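Local coordinates for protein diaminopimelate decarboxylase (Phaeodactylum tricornutum, PDB 7JPJ) that probably decarboxylates diaminopimelate to lysine with the help of pyridoxal 5'-phosphate, and is built as a dimer, at residues A40-C44 with P280-L284; A43-P48 with L252-K257; F47-Y51 with A260-K264. All coordinates share one frame; numbering follows the deposited sequence.

Interaction 1 (A40-C44 with P280-L284). With SO4 (sulfate ion), chain D.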
ATOM      1  N   ALA A  40      23.710   8.984   9.830  1.00 21.20           N
ATOM      2  CA  ALA A  40      22.661   9.930   9.465  1.00 20.75           C
ATOM      3  C   ALA A  40      22.356  10.882  10.613  1.00 20.77           C
ATOM      4  O   ALA A  40      22.161  12.085  10.394  1.00 20.91           O
ATOM      5  CB  ALA A  40      21.402   9.181   9.037  1.00 19.58           C
ATOM      6  N   ALA A  41      22.314  10.365  11.842  1.00 19.61           N
ATOM      7  CA  ALA A  41      22.049  11.213  12.999  1.00 19.53           C
ATOM      8  C   ALA A  41      23.118  12.287  13.146  1.00 20.40           C
ATOM      9  O   ALA A  41      22.808  13.468  13.340  1.00 20.35           O
ATOM     10  CB  ALA A  41      21.962  10.360  14.265  1.00 19.35           C
ATOM     11  N   ASP A  42      24.390  11.892  13.047  1.00 20.96           N
ATOM     12  CA  ASP A  42      25.479  12.856  13.159  1.00 21.23           C
ATOM     13  C   ASP A  42      25.462  13.851  12.005  1.00 21.80           C
ATOM     14  O   ASP A  42      25.708  15.046  12.205  1.00 22.00           O
ATOM     15  CB  ASP A  42      26.819  12.121  13.220  1.00 21.21           C
ATOM     16  CG  ASP A  42      27.208  11.730  14.635  1.00 20.71           C
ATOM     17  OD1 ASP A  42      26.536  12.184  15.589  1.00 20.42           O
ATOM     18  OD2 ASP A  42      28.181  10.960  14.792  1.00 20.49           O
ATOM     19  N   ALA A  43      25.170  13.379  10.790  1.00 19.48           N
ATOM     20  CA  ALA A  43      25.128  14.276   9.642  1.00 19.78           C
ATOM     21  C   ALA A  43      24.029  15.320   9.784  1.00 19.40           C
ATOM     22  O   ALA A  43      24.185  16.452   9.312  1.00 19.73           O
ATOM     23  CB  ALA A  43      24.937  13.477   8.355  1.00 19.92           C
ATOM     24  N   CYS A  44      22.913  14.967  10.426  1.00 20.55           N
ATOM     25  CA  CYS A  44      21.832  15.930  10.603  1.00 20.24           C
ATOM     26  C   CYS A  44      22.106  16.873  11.767  1.00 20.40           C
ATOM     27  O   CYS A  44      21.826  18.073  11.673  1.00 20.60           O
ATOM     28  CB  CYS A  44      20.504  15.203  10.805  1.00 18.92           C
ATOM     29  SG  CYS A  44      19.946  14.272   9.362  1.00 18.26           S
ATOM     30  N   PRO A 280      13.784  15.714   8.906  1.00 19.18           N
ATOM     31  CA  PRO A 280      14.148  14.678   7.931  1.00 18.83           C
ATOM     32  C   PRO A 280      13.525  13.337   8.296  1.00 18.17           C
ATOM     33  O   PRO A 280      13.535  12.926   9.459  1.00 18.33           O
ATOM     34  CB  PRO A 280      15.677  14.626   8.023  1.00 19.65           C
ATOM     35  CG  PRO A 280      15.962  15.007   9.420  1.00 20.21           C
ATOM     36  CD  PRO A 280      14.903  16.009   9.819  1.00 19.82           C
ATOM     37  N   GLY A 281      12.972  12.665   7.293  1.00 18.63           N
ATOM     38  CA  GLY A 281      12.481  11.316   7.471  1.00 18.07           C
ATOM     39  C   GLY A 281      13.321  10.327   6.691  1.00 18.02           C
ATOM     40  O   GLY A 281      13.986   9.462   7.271  1.00 18.47           O
ATOM     41  N   THR A 282      13.300  10.464   5.363  1.00 17.52           N
ATOM     42  CA  THR A 282      14.111   9.610   4.503  1.00 17.41           C
ATOM     43  C   THR A 282      15.590   9.696   4.871  1.00 18.33           C
ATOM     44  O   THR A 282      16.260   8.672   5.037  1.00 19.17           O
ATOM     45  CB  THR A 282      13.895  10.004   3.041  1.00 17.26           C
ATOM     46  OG1 THR A 282      12.501   9.907   2.722  1.00 17.18           O
ATOM     47  CG2 THR A 282      14.689   9.099   2.115  1.00 17.30           C
ATOM     48  N   TYR A 283      16.108  10.916   5.033  1.00 18.36           N
ATOM     49  CA  TYR A 283      17.542  11.106   5.240  1.00 19.71           C
ATOM     50  C   TYR A 283      18.063  10.399   6.485  1.00 20.64           C
ATOM     51  O   TYR A 283      19.267  10.145   6.576  1.00 21.51           O
ATOM     52  CB  TYR A 283      17.866  12.599   5.323  1.00 20.13           C
ATOM     53  CG  TYR A 283      19.280  12.948   4.910  1.00 21.29           C
ATOM     54  CD1 TYR A 283      19.584  13.244   3.587  1.00 21.45           C
ATOM     55  CD2 TYR A 283      20.312  12.985   5.844  1.00 22.22           C
ATOM     56  CE1 TYR A 283      20.877  13.566   3.204  1.00 22.69           C
ATOM     57  CE2 TYR A 283      21.606  13.305   5.470  1.00 23.31           C
ATOM     58  CZ  TYR A 283      21.882  13.596   4.149  1.00 23.66           C
ATOM     59  OH  TYR A 283      23.168  13.915   3.774  1.00 24.51           O
ATOM     60  N   LEU A 284      17.194  10.065   7.434  1.00 16.59           N
ATOM     61  CA  LEU A 284      17.651   9.476   8.685  1.00 17.30           C
ATOM     62  C   LEU A 284      17.629   7.953   8.686  1.00 17.53           C
ATOM     63  O   LEU A 284      18.464   7.338   9.358  1.00 18.33           O
ATOM     64  CB  LEU A 284      16.799   9.991   9.847  1.00 17.52           C
ATOM     65  CG  LEU A 284      17.206  11.320  10.479  1.00 17.80           C
ATOM     66  CD1 LEU A 284      16.064  11.875  11.304  1.00 17.90           C
ATOM     67  CD2 LEU A 284      18.446  11.147  11.343  1.00 18.74           C
TER
HETATM   68  S   SO4 D 502      11.016  13.069   3.986  1.00 20.77           S
HETATM   69  O1  SO4 D 502      11.553  12.493   2.755  1.00 20.77           O
HETATM   70  O2  SO4 D 502      12.033  13.915   4.609  1.00 20.77           O
HETATM   71  O3  SO4 D 502      10.640  12.002   4.908  1.00 20.77           O
HETATM   72  O4  SO4 D 502       9.831  13.862   3.668  1.00 20.77           O
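Behind an anion pocket at the start of helix 282-285, Cys44 and Ala40 pack against Pro280, Tyr283 and Leu284. The pocket holds a sulfate ion: Gly281 N and Thr282 N each donate to it, and Thr282 OG1 binds sulfate O1 at 2.8 Å. Gly238 N and Tyr395 OH also bind it. Backbone amides at a helix start suit an anion, and the site is consistent with the place of the cofactor phosphate in this family; a bound D-lysine also touches Thr282. On the other side of this turn, Cys44 SG is gathered in by three side chains. It lies 3.8 Å from Tyr283 CD2, with Leu284 CD2 and Pro280 CG only slightly farther off, and its approach to the tyrosine ring is oblique, a sulfur-aromatic contact. The sulfur gets there because it stands opposite the carbonyl carbon of its own residue (chi1 -66°). Ala40 CB sits over the backbone, 3.4 Å from Tyr283 O, while Ala43 CB meets the edge of the tyrosine ring near Tyr283 CE2. The ring's phenol end is fixed by a hydrogen bond from Tyr283 OH to Thr250 O. Helix 34-45 is thus laid against the short helix 282-285, with Val55 of strand 53-58 touching both Cys44 and Pro280, and Leu252 of helix 252-270 packing on Cys44 and Tyr283.

Interaction 2 (A43-P48 with L252-K257)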
ATOM      1  N   ALA A  43      25.170  13.379  10.790  1.00 19.48           N
ATOM      2  CA  ALA A  43      25.128  14.276   9.642  1.00 19.78           C
ATOM      3  C   ALA A  43      24.029  15.320   9.784  1.00 19.40           C
ATOM      4  O   ALA A  43      24.185  16.452   9.312  1.00 19.73           O
ATOM      5  CB  ALA A  43      24.937  13.477   8.355  1.00 19.92           C
ATOM      6  N   CYS A  44      22.913  14.967  10.426  1.00 20.55           N
ATOM      7  CA  CYS A  44      21.832  15.930  10.603  1.00 20.24           C
ATOM      8  C   CYS A  44      22.106  16.873  11.767  1.00 20.40           C
ATOM      9  O   CYS A  44      21.826  18.073  11.673  1.00 20.60           O
ATOM     10  CB  CYS A  44      20.504  15.203  10.805  1.00 18.92           C
ATOM     11  SG  CYS A  44      19.946  14.272   9.362  1.00 18.26           S
ATOM     12  N   LEU A  45      22.652  16.354  12.869  1.00 18.55           N
ATOM     13  CA  LEU A  45      23.027  17.204  13.993  1.00 18.65           C
ATOM     14  C   LEU A  45      24.149  18.174  13.646  1.00 19.25           C
ATOM     15  O   LEU A  45      24.391  19.113  14.413  1.00 19.37           O
ATOM     16  CB  LEU A  45      23.439  16.342  15.187  1.00 18.63           C
ATOM     17  CG  LEU A  45      22.305  15.587  15.879  1.00 18.13           C
ATOM     18  CD1 LEU A  45      22.853  14.443  16.715  1.00 18.26           C
ATOM     19  CD2 LEU A  45      21.475  16.531  16.727  1.00 17.90           C
ATOM     20  N   ALA A  46      24.833  17.971  12.519  1.00 19.32           N
ATOM     21  CA  ALA A  46      25.875  18.868  12.044  1.00 19.85           C
ATOM     22  C   ALA A  46      25.363  19.848  10.993  1.00 20.16           C
ATOM     23  O   ALA A  46      26.166  20.458  10.278  1.00 20.62           O
ATOM     24  CB  ALA A  46      27.048  18.060  11.490  1.00 20.15           C
ATOM     25  N   PHE A  47      24.047  20.002  10.883  1.00 21.62           N
ATOM     26  CA  PHE A  47      23.469  20.908   9.901  1.00 21.87           C
ATOM     27  C   PHE A  47      23.871  22.346  10.218  1.00 22.06           C
ATOM     28  O   PHE A  47      23.774  22.769  11.379  1.00 21.81           O
ATOM     29  CB  PHE A  47      21.945  20.772   9.894  1.00 21.46           C
ATOM     30  CG  PHE A  47      21.286  21.313   8.656  1.00 21.72           C
ATOM     31  CD1 PHE A  47      20.966  22.657   8.555  1.00 21.71           C
ATOM     32  CD2 PHE A  47      20.972  20.472   7.600  1.00 21.36           C
ATOM     33  CE1 PHE A  47      20.356  23.157   7.418  1.00 21.59           C
ATOM     34  CE2 PHE A  47      20.359  20.965   6.461  1.00 20.63           C
ATOM     35  CZ  PHE A  47      20.052  22.310   6.371  1.00 20.89           C
ATOM     36  N   PRO A  48      24.328  23.117   9.234  1.00 22.49           N
ATOM     37  CA  PRO A  48      24.720  24.507   9.506  1.00 22.63           C
ATOM     38  C   PRO A  48      23.535  25.336   9.987  1.00 22.45           C
ATOM     39  O   PRO A  48      22.475  25.362   9.356  1.00 22.33           O
ATOM     40  CB  PRO A  48      25.243  24.999   8.151  1.00 22.85           C
ATOM     41  CG  PRO A  48      25.590  23.751   7.398  1.00 22.79           C
ATOM     42  CD  PRO A  48      24.601  22.725   7.842  1.00 22.55           C
ATOM     43  N   LEU A 252      24.300  18.162   3.183  1.00 23.48           N
ATOM     44  CA  LEU A 252      23.717  19.057   4.179  1.00 23.56           C
ATOM     45  C   LEU A 252      24.630  20.236   4.491  1.00 24.70           C
ATOM     46  O   LEU A 252      24.146  21.302   4.888  1.00 25.05           O
ATOM     47  CB  LEU A 252      23.396  18.283   5.456  1.00 22.86           C
ATOM     48  CG  LEU A 252      22.362  17.168   5.302  1.00 21.85           C
ATOM     49  CD1 LEU A 252      21.961  16.613   6.660  1.00 21.17           C
ATOM     50  CD2 LEU A 252      21.147  17.676   4.543  1.00 21.26           C
ATOM     51  N   GLN A 253      25.943  20.073   4.324  1.00 22.05           N
ATOM     52  CA  GLN A 253      26.851  21.188   4.565  1.00 22.97           C
ATOM     53  C   GLN A 253      26.772  22.218   3.444  1.00 24.37           C
ATOM     54  O   GLN A 253      26.887  23.424   3.695  1.00 25.28           O
ATOM     55  CB  GLN A 253      28.282  20.677   4.726  1.00 23.94           C
ATOM     56  CG  GLN A 253      28.476  19.729   5.898  1.00 23.77           C
ATOM     57  CD  GLN A 253      28.199  20.391   7.235  1.00 23.47           C
ATOM     58  OE1 GLN A 253      28.435  21.588   7.413  1.00 23.94           O
ATOM     59  NE2 GLN A 253      27.696  19.611   8.186  1.00 22.81           N
ATOM     60  N   LYS A 254      26.567  21.768   2.205  1.00 24.28           N
ATOM     61  CA  LYS A 254      26.556  22.691   1.074  1.00 25.53           C
ATOM     62  C   LYS A 254      25.259  23.486   1.003  1.00 25.90           C
ATOM     63  O   LYS A 254      25.284  24.685   0.704  1.00 26.98           O
ATOM     64  CB  LYS A 254      26.792  21.927  -0.230  1.00 24.66           C
ATOM     65  CG  LYS A 254      28.227  21.485  -0.411  1.00 24.94           C
ATOM     66  CD  LYS A 254      28.423  20.667  -1.673  1.00 25.08           C
ATOM     67  CE  LYS A 254      29.900  20.365  -1.882  1.00 26.99           C
ATOM     68  NZ  LYS A 254      30.545  19.956  -0.600  1.00 26.87           N
ATOM     69  N   ILE A 255      24.117  22.845   1.261  1.00 27.42           N
ATOM     70  CA  ILE A 255      22.853  23.574   1.243  1.00 27.57           C
ATOM     71  C   ILE A 255      22.563  24.244   2.578  1.00 27.82           C
ATOM     72  O   ILE A 255      21.710  25.138   2.644  1.00 28.16           O
ATOM     73  CB  ILE A 255      21.676  22.656   0.868  1.00 25.78           C
ATOM     74  CG1 ILE A 255      21.383  21.674   2.001  1.00 24.85           C
ATOM     75  CG2 ILE A 255      21.965  21.920  -0.437  1.00 24.52           C
ATOM     76  CD1 ILE A 255      19.970  21.149   2.003  1.00 23.43           C
ATOM     77  N   GLY A 256      23.255  23.845   3.640  1.00 24.76           N
ATOM     78  CA  GLY A 256      23.003  24.382   4.960  1.00 24.14           C
ATOM     79  C   GLY A 256      23.532  25.786   5.181  1.00 25.29           C
ATOM     80  O   GLY A 256      22.885  26.589   5.857  1.00 25.13           O
ATOM     81  N   LYS A 257      24.702  26.097   4.628  1.00 25.41           N
ATOM     82  CA  LYS A 257      25.324  27.400   4.852  1.00 26.24           C
ATOM     83  C   LYS A 257      24.519  28.538   4.221  1.00 27.05           C
ATOM     84  O   LYS A 257      24.334  29.576   4.870  1.00 27.08           O
ATOM     85  CB  LYS A 257      26.769  27.403   4.342  1.00 27.08           C
ATOM     86  CG  LYS A 257      27.765  28.034   5.314  1.00 27.23           C
ATOM     87  CD  LYS A 257      28.074  27.097   6.484  1.00 26.12           C
ATOM     88  CE  LYS A 257      28.448  27.869   7.747  1.00 25.38           C
ATOM     89  NZ  LYS A 257      28.570  26.973   8.933  1.00 23.94           N
TER
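Pro48 lays its ring on the first turn of helix 252-270. Its CD atom lies 3.3 Å from Leu252 O, and its CB atom is 3.5 Å from Gly256 C. Gly256 lets the ring come this near, since a side-chain carbon at that position would run into Pro48 CD. Beside the proline, Phe47 brings one ring face over Leu252 O, which is offset toward the rim, and Phe47 CE1 reaches Gly256 CA at 3.8 Å. The leucine chain crosses the phenylalanine at about a right angle, with Leu252 CD2 3.9 Å from Phe47 CE2. Its other methyl, Leu252 CD1, turns to the end of helix 34-45, 3.5 Å from Ala43 O and also against Cys44 SG. This belongs to the barrel domain of the pyridoxal-dependent decarboxylases: the segment leaving helix 34-45 for strand 53-58 is pressed onto a neighbouring outer helix, and the Phe47 side chain, with CG anti to the backbone N (chi1 -162°), also packs on Leu53 of that strand. A single polar link lies on the outer side, where Gln253 NE2 donates to Ala46 O at 2.7 Å. The amide comes in well above the carbonyl plane (46° out of it), and the bend of the glutamine chain at chi2 folds it back to Ala46 and sets Gln253 OE1 near Pro48 CG. Further out, Lys257 brings CD against Pro48 CB. Ile255 approaches the phenylalanine ring obliquely while touching Pro210 and Trp213 of helix 210-222, and Asp251 OD1 accepts a weak hydrogen bond from Gln253 N at the head of the helix.

Interaction 3 (F47-Y51 with A260-K264)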
ATOM      1  N   PHE A  47      24.047  20.002  10.883  1.00 21.62           N
ATOM      2  CA  PHE A  47      23.469  20.908   9.901  1.00 21.87           C
ATOM      3  C   PHE A  47      23.871  22.346  10.218  1.00 22.06           C
ATOM      4  O   PHE A  47      23.774  22.769  11.379  1.00 21.81           O
ATOM      5  CB  PHE A  47      21.945  20.772   9.894  1.00 21.46           C
ATOM      6  CG  PHE A  47      21.286  21.313   8.656  1.00 21.72           C
ATOM      7  CD1 PHE A  47      20.966  22.657   8.555  1.00 21.71           C
ATOM      8  CD2 PHE A  47      20.972  20.472   7.600  1.00 21.36           C
ATOM      9  CE1 PHE A  47      20.356  23.157   7.418  1.00 21.59           C
ATOM     10  CE2 PHE A  47      20.359  20.965   6.461  1.00 20.63           C
ATOM     11  CZ  PHE A  47      20.052  22.310   6.371  1.00 20.89           C
ATOM     12  N   PRO A  48      24.328  23.117   9.234  1.00 22.49           N
ATOM     13  CA  PRO A  48      24.720  24.507   9.506  1.00 22.63           C
ATOM     14  C   PRO A  48      23.535  25.336   9.987  1.00 22.45           C
ATOM     15  O   PRO A  48      22.475  25.362   9.356  1.00 22.33           O
ATOM     16  CB  PRO A  48      25.243  24.999   8.151  1.00 22.85           C
ATOM     17  CG  PRO A  48      25.590  23.751   7.398  1.00 22.79           C
ATOM     18  CD  PRO A  48      24.601  22.725   7.842  1.00 22.55           C
ATOM     19  N   ASN A  49      23.722  26.013  11.119  1.00 20.49           N
ATOM     20  CA  ASN A  49      22.685  26.850  11.705  1.00 21.08           C
ATOM     21  C   ASN A  49      23.309  28.135  12.225  1.00 22.17           C
ATOM     22  O   ASN A  49      24.492  28.172  12.575  1.00 22.71           O
ATOM     23  CB  ASN A  49      21.938  26.130  12.840  1.00 21.08           C
ATOM     24  CG  ASN A  49      22.830  25.808  14.018  1.00 21.39           C
ATOM     25  OD1 ASN A  49      22.721  26.425  15.075  1.00 21.78           O
ATOM     26  ND2 ASN A  49      23.713  24.830  13.846  1.00 21.02           N
ATOM     27  N   ALA A  50      22.500  29.193  12.275  1.00 20.51           N
ATOM     28  CA  ALA A  50      22.987  30.496  12.709  1.00 21.79           C
ATOM     29  C   ALA A  50      22.831  30.696  14.213  1.00 22.06           C
ATOM     30  O   ALA A  50      23.789  31.082  14.892  1.00 23.25           O
ATOM     31  CB  ALA A  50      22.262  31.610  11.949  1.00 22.00           C
ATOM     32  N   TYR A  51      21.640  30.426  14.751  1.00 20.64           N
ATOM     33  CA  TYR A  51      21.337  30.726  16.146  1.00 21.09           C
ATOM     34  C   TYR A  51      20.695  29.541  16.858  1.00 20.10           C
ATOM     35  O   TYR A  51      19.953  29.726  17.829  1.00 20.22           O
ATOM     36  CB  TYR A  51      20.439  31.958  16.246  1.00 21.56           C
ATOM     37  CG  TYR A  51      20.919  33.114  15.401  1.00 22.54           C
ATOM     38  CD1 TYR A  51      22.039  33.847  15.770  1.00 24.00           C
ATOM     39  CD2 TYR A  51      20.258  33.471  14.232  1.00 22.17           C
ATOM     40  CE1 TYR A  51      22.489  34.901  15.002  1.00 25.04           C
ATOM     41  CE2 TYR A  51      20.700  34.529  13.456  1.00 23.23           C
ATOM     42  CZ  TYR A  51      21.817  35.239  13.848  1.00 24.66           C
ATOM     43  OH  TYR A  51      22.271  36.291  13.089  1.00 25.86           O
ATOM     44  N   ALA A 260      21.641  28.944   6.603  1.00 24.92           N
ATOM     45  CA  ALA A 260      22.072  29.640   7.811  1.00 24.65           C
ATOM     46  C   ALA A 260      22.329  31.117   7.546  1.00 25.72           C
ATOM     47  O   ALA A 260      22.105  31.954   8.429  1.00 25.49           O
ATOM     48  CB  ALA A 260      23.324  28.977   8.381  1.00 24.45           C
ATOM     49  N   ASP A 261      22.794  31.459   6.342  1.00 26.85           N
ATOM     50  CA  ASP A 261      22.976  32.866   6.006  1.00 27.63           C
ATOM     51  C   ASP A 261      21.640  33.580   5.845  1.00 27.27           C
ATOM     52  O   ASP A 261      21.525  34.757   6.203  1.00 27.47           O
ATOM     53  CB  ASP A 261      23.818  33.005   4.737  1.00 28.50           C
ATOM     54  CG  ASP A 261      25.293  32.717   4.979  1.00 29.07           C
ATOM     55  OD1 ASP A 261      25.828  33.172   6.013  1.00 29.08           O
ATOM     56  OD2 ASP A 261      25.914  32.035   4.136  1.00 29.32           O
ATOM     57  N   ALA A 262      20.625  32.889   5.316  1.00 25.50           N
ATOM     58  CA  ALA A 262      19.293  33.481   5.241  1.00 25.36           C
ATOM     59  C   ALA A 262      18.735  33.767   6.628  1.00 24.76           C
ATOM     60  O   ALA A 262      17.926  34.685   6.795  1.00 25.07           O
ATOM     61  CB  ALA A 262      18.353  32.564   4.463  1.00 24.82           C
ATOM     62  N   PHE A 263      19.151  32.991   7.631  1.00 26.52           N
ATOM     63  CA  PHE A 263      18.794  33.308   9.010  1.00 25.69           C
ATOM     64  C   PHE A 263      19.548  34.532   9.505  1.00 26.38           C
ATOM     65  O   PHE A 263      19.001  35.345  10.258  1.00 25.85           O
ATOM     66  CB  PHE A 263      19.078  32.113   9.915  1.00 24.71           C
ATOM     67  CG  PHE A 263      17.926  31.174  10.050  1.00 23.27           C
ATOM     68  CD1 PHE A 263      17.595  30.313   9.019  1.00 23.20           C
ATOM     69  CD2 PHE A 263      17.176  31.145  11.212  1.00 22.16           C
ATOM     70  CE1 PHE A 263      16.536  29.442   9.142  1.00 22.06           C
ATOM     71  CE2 PHE A 263      16.114  30.277  11.342  1.00 21.19           C
ATOM     72  CZ  PHE A 263      15.792  29.426  10.304  1.00 21.15           C
ATOM     73  N   LYS A 264      20.813  34.673   9.102  1.00 26.70           N
ATOM     74  CA  LYS A 264      21.585  35.844   9.499  1.00 27.33           C
ATOM     75  C   LYS A 264      21.042  37.110   8.847  1.00 28.01           C
ATOM     76  O   LYS A 264      21.022  38.175   9.473  1.00 28.02           O
ATOM     77  CB  LYS A 264      23.060  35.651   9.142  1.00 28.12           C
ATOM     78  CG  LYS A 264      23.751  34.515   9.878  1.00 27.49           C
ATOM     79  CD  LYS A 264      25.264  34.688   9.835  1.00 28.12           C
ATOM     80  CE  LYS A 264      25.984  33.453  10.355  1.00 27.34           C
ATOM     81  NZ  LYS A 264      25.838  32.300   9.423  1.00 27.56           N
TER
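The irregular chain after Pro48 passes close to helix 252-270, with Asn49 CA only 4.8 Å from Ala260 CA. Small side chains make the approach possible. Ala260 CB points at the passing backbone, 3.8 Å from Pro48 O, and Ala50 CB points back at the helix, 3.5 Å from Ala260 O. The same methyl of Ala50 also meets Phe263 CB and Lys264 CG. Tyr51 slants across toward the next turn of the helix: with CG anti to its own carbonyl carbon (chi1 -48°), the ring is swung back over Ala50 CB, which sits toward the rim of one face. Phe263 O stands at the ring edge, in its plane, 3.7 Å from Tyr51 CE2, and Tyr51 OH ends 3.7 Å from Lys264 CA. Replacing Tyr51 with an alanine is likely to open a gap beside the helix, losing the ring edge at Phe263 O, the phenol oxygen at Lys264 and the face over Ala50 CB. Asn49, turned from the helix, donates from ND2 to Phe47 O at 3.2 Å, nearly straight (163°) and in the carbonyl plane, which probably helps hold the bend of the loop; Lys264 NZ bends away to Asp261 OD1. With these two groups paired within their own segments, the join rests on methyl, methylene and ring carbons against one another and against backbone carbonyls, and its fit depends on shape more than on charge.

Overall arrangement
Followed from the N terminus, the chain makes all three first halves in one continuous run, 40-51, from helix 34-45 into the loop before strand 53-58. Interaction 1 closes the longest loop, returning at 280-284; interaction 3 lies wholly within it, and interaction 2 starts from the same stretch but returns earlier. Interactions 2 and 3, sharing Phe47 and Pro48, also start from a common stretch and return to successive parts of helix 252-270, at 252-257 and 260-264. Interactions 1 and 2 share Ala43 and Cys44 and touch directly where Tyr283 meets Leu252. Together they tie helix 34-45 and its exit loop to the last outer helix and the turn after strand 275-278, where the parallel barrel closes on strand 53-58.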